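Local coordinates for alpha-/beta-galactoside alpha-2,3-sialyltransferase (Photobacterium phosphoreum, PDB 2ZWI), which probably transfers sialic acid to galactosides through an alpha-2,3 linkage, working as a GT-B-type glycosyltransferase that holds CMP in its nucleotide pocket, at residues 53-56 against 60-63. Residues are numbered along the deposited sequence; the frame is centred on the assembly and turned at random.
Sequences SFFK and ELIK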
loop_
_atom_site.group_PDB
_atom_site.type_symbol
_atom_site.label_atom_id
_atom_site.label_comp_id
_atom_site.label_asym_id
_atom_site.label_seq_id
_atom_site.Cartn_x
_atom_site.Cartn_y
_atom_site.Cartn_z
ATOM N N SER A 53 20.385 9.289 -3.696
ATOM C CA SER A 53 20.846 8.568 -4.879
ATOM C C SER A 53 19.813 7.493 -5.201
ATOM O O SER A 53 19.284 6.838 -4.298
ATOM C CB SER A 53 22.199 7.900 -4.632
ATOM O OG SER A 53 23.199 8.868 -4.367
ATOM N N PHE A 54 19.540 7.321 -6.492
ATOM C CA PHE A 54 18.635 6.287 -6.965
ATOM C C PHE A 54 19.404 5.131 -7.577
ATOM O O PHE A 54 20.384 5.334 -8.309
ATOM C CB PHE A 54 17.634 6.847 -7.980
ATOM C CG PHE A 54 16.489 5.910 -8.260
ATOM C CD1 PHE A 54 15.391 5.868 -7.408
ATOM C CD2 PHE A 54 16.531 5.042 -9.349
ATOM C CE1 PHE A 54 14.348 4.980 -7.631
ATOM C CE2 PHE A 54 15.480 4.154 -9.594
ATOM C CZ PHE A 54 14.392 4.118 -8.733
ATOM N N PHE A 55 18.939 3.923 -7.278
ATOM C CA PHE A 55 19.535 2.684 -7.757
ATOM C C PHE A 55 18.456 1.879 -8.456
ATOM O O PHE A 55 17.343 1.751 -7.941
ATOM C CB PHE A 55 20.134 1.915 -6.579
ATOM C CG PHE A 55 21.196 2.683 -5.858
ATOM C CD1 PHE A 55 22.521 2.616 -6.274
ATOM C CD2 PHE A 55 20.869 3.513 -4.794
ATOM C CE1 PHE A 55 23.505 3.347 -5.620
ATOM C CE2 PHE A 55 21.832 4.241 -4.145
ATOM C CZ PHE A 55 23.156 4.163 -4.555
ATOM N N LYS A 56 18.779 1.369 -9.643
ATOM C CA LYS A 56 17.820 0.613 -10.443
ATOM C C LYS A 56 17.511 -0.750 -9.843
ATOM O O LYS A 56 16.456 -1.319 -10.119
ATOM C CB LYS A 56 18.318 0.447 -11.880
ATOM C CG LYS A 56 18.258 1.714 -12.719
ATOM C CD LYS A 56 19.286 1.640 -13.838
ATOM C CE LYS A 56 19.206 2.840 -14.770
ATOM N NZ LYS A 56 18.146 2.651 -15.796
ATOM N N GLU A 60 22.781 -3.153 -6.538
ATOM C CA GLU A 60 23.534 -1.896 -6.712
ATOM C C GLU A 60 23.453 -1.009 -5.474
ATOM O O GLU A 60 24.448 -0.420 -5.069
ATOM C CB GLU A 60 23.088 -1.097 -7.943
ATOM C CG GLU A 60 23.518 -1.672 -9.312
ATOM C CD GLU A 60 25.001 -2.044 -9.408
ATOM O OE1 GLU A 60 25.287 -3.150 -9.919
ATOM O OE2 GLU A 60 25.881 -1.249 -8.987
ATOM N N LEU A 61 22.268 -0.916 -4.881
ATOM C CA LEU A 61 22.073 -0.107 -3.674
ATOM C C LEU A 61 22.940 -0.628 -2.534
ATOM O O LEU A 61 23.606 0.147 -1.834
ATOM C CB LEU A 61 20.587 -0.047 -3.277
ATOM C CG LEU A 61 20.219 0.791 -2.038
ATOM C CD1 LEU A 61 18.795 1.340 -2.145
ATOM C CD2 LEU A 61 20.395 -0.018 -0.746
ATOM N N ILE A 62 22.937 -1.944 -2.364
ATOM C CA ILE A 62 23.706 -2.606 -1.320
ATOM C C ILE A 62 25.219 -2.345 -1.466
ATOM O O ILE A 62 25.906 -2.096 -0.474
ATOM C CB ILE A 62 23.375 -4.114 -1.278
ATOM C CG1 ILE A 62 22.034 -4.337 -0.557
ATOM C CG2 ILE A 62 24.496 -4.907 -0.611
ATOM C CD1 ILE A 62 21.357 -5.650 -0.863
ATOM N N LYS A 63 25.715 -2.381 -2.700
ATOM C CA LYS A 63 27.114 -2.074 -3.012
ATOM C C LYS A 63 27.534 -0.669 -2.530
ATOM O O LYS A 63 28.591 -0.511 -1.918
ATOM C CB LYS A 63 27.350 -2.223 -4.519
ATOM C CG LYS A 63 28.784 -1.985 -4.975
ATOM C CD LYS A 63 29.576 -3.279 -5.118
ATOM C CE LYS A 63 31.042 -2.994 -5.459
ATOM N NZ LYS A 63 31.219 -2.188 -6.724
#
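The ring of Phe55 lies with one face against the backbone of Leu61 in the first turn of helix 58-70. Leu61 CA sits over that face, 3.9 Å from the ring centroid and 19° off the ring normal, a CH-pi contact displaced toward the rim. Phe55 CG stands anti to its own carbonyl carbon (chi1 -60°), which swings the ring out of the chain and across to the helix. The Leu61 side chain crosses that of Phe55 at about a right angle: its CB packs 3.8 Å from Phe55 CG, while its CG runs past the CD2 side, 3.9 Å from Phe55 CD2. On the other flank the ring meets Glu60, whose carbonyl O approaches Phe55 CD1 obliquely at 3.8 Å. Glu60 CB adds a looser touch at 4.1 Å from Phe55 CD1, and the bent chain then carries the carboxylate away from the ring.

Phe55 and Leu61 both also rest on Leu33 of strand 31-36, and Leu61 reaches Val7 and Val9 of strand 3-10. The contact thus closes the short turn from edge strand 52-54 into a helix packed on the parallel sheet of the Rossmann-like N-terminal domain. At the helix start, Asn57 OD1 accepts a hydrogen bond from Glu60 N. Between the two segments, cohesion is largely apolar, one aromatic face against the aliphatic carbons of Leu61, with the Glu60 carbonyl at the ring's flank and its carboxylate on the exposed side.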